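Local coordinates for protein phosphohistidine phosphatase sixA (Escherichia coli, PDB 1UJC) that removes phosphate from phosphohistidine in the HPt domain of the ArcB sensor, acting within the multistep His-Asp phosphorelay, at residues Ala56-Thr59 against Leu60-Val63; Tyr114-Ala117 against Glu118-Gly122. All coordinates share one frame; numbering follows the deposited sequence.

Contact 1: residues Ala56-Thr59 against Leu60-Val63; sequences AEQT and LEEV
A first torsion of -156° swings Gln58 CG to the far side from its N, and the chain then runs extended, while Glu62 places CG beside its own N and bends at chi2 (-70°); the two torsion patterns bring amide and carboxylate within reach of one water. Gln58 NE2 donates to that water at 2.9 Å, and the water in turn donates to Glu62 OE1 at a short 2.5 Å. Each flat group also has a second anchor that should limit its rotation: Gln58 OE1 takes the backbone N-H of Leu23, and Glu62 OE2 forms a salt bridge with Arg32. Glu61, also extended, crosses the base of the Gln58 side chain at a slant, its OE2 3.8 Å from Gln58 CG, with the amide and carboxylate planes 39° apart. Four successive i to i+4 backbone bonds run through about two turns, from Leu60 N to Ala56 O (3.0 Å) through to Val63 N to Thr59 O (3.0 Å). Val63 CG2, beside its own N, lies 3.2 Å from the same Thr59 O. Thr59 OG1 is held by both Arg55 O and Gly9 N, and Leu60 packs on Val48, Val50 and Ile106. These bonds make an alpha-helix, and Gln58 and Glu62 on one flank with Leu60 and Val63 on another make it amphipathic; it is the crossover helix 54-66 of the beta-alpha-beta unit running from strand 47-50 to strand 74-75.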
ATOM      1  N   ALA A  56      -8.970   4.373   0.127  1.00 10.40           N
ATOM      2  CA  ALA A  56      -8.022   3.287   0.340  1.00  7.99           C
ATOM      3  C   ALA A  56      -8.752   1.946   0.215  1.00 10.28           C
ATOM      4  O   ALA A  56      -8.328   1.057  -0.523  1.00  8.76           O
ATOM      5  CB  ALA A  56      -7.373   3.414   1.718  1.00  7.38           C
ATOM      6  N   GLU A  57      -9.864   1.818   0.931  1.00 10.03           N
ATOM      7  CA  GLU A  57     -10.652   0.596   0.903  1.00 12.53           C
ATOM      8  C   GLU A  57     -11.141   0.261  -0.511  1.00 11.91           C
ATOM      9  O   GLU A  57     -11.145  -0.901  -0.908  1.00 13.71           O
ATOM     10  CB  GLU A  57     -11.840   0.727   1.868  1.00 13.13           C
ATOM     11  CG  GLU A  57     -11.421   1.051   3.299  1.00 15.28           C
ATOM     12  CD  GLU A  57     -12.597   1.268   4.241  1.00 16.89           C
ATOM     13  OE1 GLU A  57     -13.621   1.835   3.800  1.00 15.35           O
ATOM     14  OE2 GLU A  57     -12.487   0.893   5.428  1.00 16.26           O
ATOM     15  N   GLN A  58     -11.540   1.275  -1.273  1.00 10.86           N
ATOM     16  CA  GLN A  58     -12.024   1.042  -2.626  1.00 11.40           C
ATOM     17  C   GLN A  58     -10.876   0.587  -3.524  1.00 11.17           C
ATOM     18  O   GLN A  58     -11.061  -0.245  -4.407  1.00 11.28           O
ATOM     19  CB  GLN A  58     -12.656   2.305  -3.199  1.00 13.56           C
ATOM     20  CG  GLN A  58     -13.656   2.007  -4.298  1.00 13.37           C
ATOM     21  CD  GLN A  58     -14.202   3.254  -4.953  1.00 14.69           C
ATOM     22  OE1 GLN A  58     -14.232   4.326  -4.351  1.00 15.55           O
ATOM     23  NE2 GLN A  58     -14.658   3.115  -6.190  1.00 15.70           N
ATOM     24  N   THR A  59      -9.691   1.146  -3.303  1.00 11.23           N
ATOM     25  CA  THR A  59      -8.529   0.748  -4.082  1.00 11.77           C
ATOM     26  C   THR A  59      -8.309  -0.741  -3.813  1.00 11.60           C
ATOM     27  O   THR A  59      -8.015  -1.516  -4.726  1.00 11.16           O
ATOM     28  CB  THR A  59      -7.280   1.535  -3.657  1.00  9.91           C
ATOM     29  OG1 THR A  59      -7.435   2.912  -4.027  1.00 12.89           O
ATOM     30  CG2 THR A  59      -6.040   0.967  -4.326  1.00 13.67           C
ATOM     31  N   LEU A  60      -8.486  -1.133  -2.553  1.00 13.11           N
ATOM     32  CA  LEU A  60      -8.327  -2.525  -2.135  1.00 12.60           C
ATOM     33  C   LEU A  60      -9.344  -3.408  -2.866  1.00 13.03           C
ATOM     34  O   LEU A  60      -9.000  -4.479  -3.358  1.00 11.85           O
ATOM     35  CB  LEU A  60      -8.548  -2.649  -0.624  1.00 14.42           C
ATOM     36  CG  LEU A  60      -7.956  -3.838   0.149  1.00 16.76           C
ATOM     37  CD1 LEU A  60      -8.821  -4.093   1.371  1.00 14.95           C
ATOM     38  CD2 LEU A  60      -7.888  -5.089  -0.708  1.00 15.74           C
ATOM     39  N   GLU A  61     -10.597  -2.960  -2.915  1.00 14.28           N
ATOM     40  CA  GLU A  61     -11.658  -3.714  -3.591  1.00 16.96           C
ATOM     41  C   GLU A  61     -11.226  -4.016  -5.014  1.00 15.57           C
ATOM     42  O   GLU A  61     -11.216  -5.167  -5.450  1.00 16.99           O
ATOM     43  CB  GLU A  61     -12.962  -2.909  -3.679  1.00 20.07           C
ATOM     44  CG  GLU A  61     -13.582  -2.455  -2.380  1.00 25.01           C
ATOM     45  CD  GLU A  61     -14.805  -1.562  -2.615  1.00 27.69           C
ATOM     46  OE1 GLU A  61     -15.304  -0.980  -1.631  1.00 26.85           O
ATOM     47  OE2 GLU A  61     -15.261  -1.444  -3.784  1.00 26.32           O
ATOM     48  N   GLU A  62     -10.880  -2.954  -5.733  1.00 15.97           N
ATOM     49  CA  GLU A  62     -10.464  -3.044  -7.127  1.00 14.90           C
ATOM     50  C   GLU A  62      -9.306  -4.013  -7.326  1.00 14.73           C
ATOM     51  O   GLU A  62      -9.331  -4.852  -8.231  1.00 13.46           O
ATOM     52  CB  GLU A  62     -10.096  -1.645  -7.633  1.00 16.14           C
ATOM     53  CG  GLU A  62     -11.292  -0.699  -7.706  1.00 18.36           C
ATOM     54  CD  GLU A  62     -12.270  -1.075  -8.809  1.00 21.61           C
ATOM     55  OE1 GLU A  62     -13.500  -1.000  -8.585  1.00 20.36           O
ATOM     56  OE2 GLU A  62     -11.803  -1.438  -9.906  1.00 21.01           O
ATOM     57  N   VAL A  63      -8.296  -3.901  -6.472  1.00 13.64           N
ATOM     58  CA  VAL A  63      -7.139  -4.775  -6.552  1.00 13.39           C
ATOM     59  C   VAL A  63      -7.553  -6.220  -6.307  1.00 13.73           C
ATOM     60  O   VAL A  63      -7.169  -7.117  -7.055  1.00 14.80           O
ATOM     61  CB  VAL A  63      -6.066  -4.376  -5.518  1.00 12.30           C
ATOM     62  CG1 VAL A  63      -4.991  -5.449  -5.434  1.00 11.58           C
ATOM     63  CG2 VAL A  63      -5.443  -3.046  -5.913  1.00 14.25           C
TER
HETATM   64  O   HOH W   1     -14.870   0.407  -7.096  1.00 20.01           O

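Contact 2: residues Tyr114-Ala117 against Glu118-Gly122; sequences YLVA and ELCPG
The flat groups that meet here are peptide carbonyls of Tyr114, Leu115 and Val116, whose oxygens receive the N-H groups of Glu118, Leu119 and Cys120; the Tyr114 ring turns away, bringing neither face nor edge against 118-122, and rests on Pro125. Glu118 N reaches Tyr114 O almost in line with the carbonyl bond, at 2.8 Å. Leu119 N instead approaches Leu115 O from a position tilted 24° out of the carbonyl plane, at 2.9 Å. That oxygen is further crowded by Leu119 CG, a tight 3.0 Å away, because a first torsion of -59° puts CG beside its own N, on the side of the preceding turn where Leu115 O lies. From there Leu119 CD1 extends across the branch of Leu115, 3.8 Å from its CG, the two leucines meeting obliquely through methyl and methine groups. Replacing Leu119 by an alanine removes CG and both methyls and is likely to open a gap beside the Leu115 branch, which would lose this neighbour. At the next position Cys120 N bonds to Val116 O at 2.7 Å. Cys120 SG also lies 3.4 Å from Val116 O. Cys120 is where the backbone departs from helical angles, so this bond marks the closing turn. Helix 111-119 lies against strand 2-7, with Leu115, Val116 and Leu119 all touching Ile5. On one flank Leu115 and Glu118 contact helix 85-98 at Val85; on another, Val116 and Cys120 meet Ala134 and Val136 of strand 133-138.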
ATOM      1  N   TYR A 114       7.066   8.417   3.809  1.00 13.42           N
ATOM      2  CA  TYR A 114       7.772   8.330   5.085  1.00 15.44           C
ATOM      3  C   TYR A 114       7.921   6.886   5.552  1.00 13.98           C
ATOM      4  O   TYR A 114       8.919   6.529   6.180  1.00 13.16           O
ATOM      5  CB  TYR A 114       7.038   9.118   6.176  1.00 18.19           C
ATOM      6  CG  TYR A 114       6.817  10.577   5.866  1.00 23.83           C
ATOM      7  CD1 TYR A 114       7.854  11.380   5.395  1.00 25.98           C
ATOM      8  CD2 TYR A 114       5.567  11.163   6.063  1.00 26.95           C
ATOM      9  CE1 TYR A 114       7.649  12.734   5.125  1.00 28.55           C
ATOM     10  CE2 TYR A 114       5.354  12.512   5.799  1.00 29.27           C
ATOM     11  CZ  TYR A 114       6.398  13.292   5.331  1.00 29.13           C
ATOM     12  OH  TYR A 114       6.184  14.636   5.099  1.00 33.10           O
ATOM     13  N   LEU A 115       6.920   6.063   5.255  1.00 13.19           N
ATOM     14  CA  LEU A 115       6.952   4.662   5.652  1.00 12.66           C
ATOM     15  C   LEU A 115       8.158   3.949   5.056  1.00 12.51           C
ATOM     16  O   LEU A 115       8.849   3.207   5.756  1.00 13.27           O
ATOM     17  CB  LEU A 115       5.665   3.952   5.221  1.00 11.88           C
ATOM     18  CG  LEU A 115       5.532   2.487   5.644  1.00  8.93           C
ATOM     19  CD1 LEU A 115       5.690   2.357   7.154  1.00  9.86           C
ATOM     20  CD2 LEU A 115       4.178   1.961   5.212  1.00 10.30           C
ATOM     21  N   VAL A 116       8.407   4.161   3.764  1.00 11.82           N
ATOM     22  CA  VAL A 116       9.550   3.535   3.110  1.00 11.85           C
ATOM     23  C   VAL A 116      10.857   3.962   3.776  1.00 12.13           C
ATOM     24  O   VAL A 116      11.723   3.131   4.039  1.00 11.46           O
ATOM     25  CB  VAL A 116       9.624   3.900   1.608  1.00 10.72           C
ATOM     26  CG1 VAL A 116      10.920   3.365   1.003  1.00 10.64           C
ATOM     27  CG2 VAL A 116       8.433   3.316   0.872  1.00 10.26           C
ATOM     28  N   ALA A 117      10.997   5.259   4.041  1.00 12.35           N
ATOM     29  CA  ALA A 117      12.209   5.783   4.675  1.00 12.23           C
ATOM     30  C   ALA A 117      12.363   5.203   6.074  1.00 12.37           C
ATOM     31  O   ALA A 117      13.438   4.739   6.448  1.00 13.41           O
ATOM     32  CB  ALA A 117      12.154   7.306   4.743  1.00 10.78           C
ATOM     33  N   GLU A 118      11.276   5.235   6.840  1.00 12.40           N
ATOM     34  CA  GLU A 118      11.262   4.704   8.200  1.00 12.83           C
ATOM     35  C   GLU A 118      11.699   3.239   8.222  1.00 12.90           C
ATOM     36  O   GLU A 118      12.446   2.822   9.100  1.00 11.51           O
ATOM     37  CB  GLU A 118       9.856   4.835   8.789  1.00 15.96           C
ATOM     38  CG  GLU A 118       9.613   4.107  10.106  1.00 19.48           C
ATOM     39  CD  GLU A 118      10.376   4.703  11.268  1.00 23.42           C
ATOM     40  OE1 GLU A 118      10.784   5.878  11.174  1.00 23.64           O
ATOM     41  OE2 GLU A 118      10.552   3.998  12.288  1.00 26.05           O
ATOM     42  N   LEU A 119      11.226   2.466   7.249  1.00 12.54           N
ATOM     43  CA  LEU A 119      11.566   1.049   7.167  1.00 12.57           C
ATOM     44  C   LEU A 119      12.954   0.800   6.585  1.00 11.75           C
ATOM     45  O   LEU A 119      13.643  -0.148   6.972  1.00 10.79           O
ATOM     46  CB  LEU A 119      10.533   0.313   6.304  1.00 10.72           C
ATOM     47  CG  LEU A 119       9.066   0.362   6.731  1.00 10.90           C
ATOM     48  CD1 LEU A 119       8.204  -0.193   5.610  1.00 12.50           C
ATOM     49  CD2 LEU A 119       8.866  -0.436   8.009  1.00 10.89           C
ATOM     50  N   CYS A 120      13.372   1.661   5.663  1.00 11.59           N
ATOM     51  CA  CYS A 120      14.655   1.482   4.992  1.00 12.08           C
ATOM     52  C   CYS A 120      15.727   2.526   5.271  1.00 12.99           C
ATOM     53  O   CYS A 120      15.616   3.672   4.847  1.00 13.34           O
ATOM     54  CB  CYS A 120      14.426   1.403   3.481  1.00 11.58           C
ATOM     55  SG  CYS A 120      13.166   0.208   3.000  1.00 13.15           S
ATOM     56  N   PRO A 121      16.789   2.132   5.987  1.00 13.95           N
ATOM     57  CA  PRO A 121      17.882   3.053   6.303  1.00 14.03           C
ATOM     58  C   PRO A 121      18.534   3.598   5.032  1.00 14.27           C
ATOM     59  O   PRO A 121      18.680   2.876   4.047  1.00 13.94           O
ATOM     60  CB  PRO A 121      18.840   2.175   7.104  1.00 14.71           C
ATOM     61  CG  PRO A 121      17.908   1.254   7.826  1.00 12.77           C
ATOM     62  CD  PRO A 121      16.936   0.870   6.734  1.00 12.20           C
ATOM     63  N   GLY A 122      18.908   4.873   5.056  1.00 13.87           N
ATOM     64  CA  GLY A 122      19.561   5.483   3.908  1.00 14.40           C
ATOM     65  C   GLY A 122      18.654   5.972   2.794  1.00 14.92           C
ATOM     66  O   GLY A 122      19.125   6.570   1.828  1.00 15.18           O
TER

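In the fold
Contacts 1 and 2 do not touch: their centres are 24 Å apart, their nearest atoms about 12 Å, and they lie on opposite sides of the chain's centre. What relates them is the tungstate pocket, built from Arg7, His8, Arg55, His108 and Leu109. Arg55 directly precedes segment 56-59, and the side chain of Ala56 is about 8 Å from the bound tungstate. His108 and Leu109 sit just ahead of helix 111-119, with the Tyr114 side chain about 11 Å from the ion. Both helices thus start near the anion and lead away from it, consistent with the alpha/beta histidine phosphatase fold.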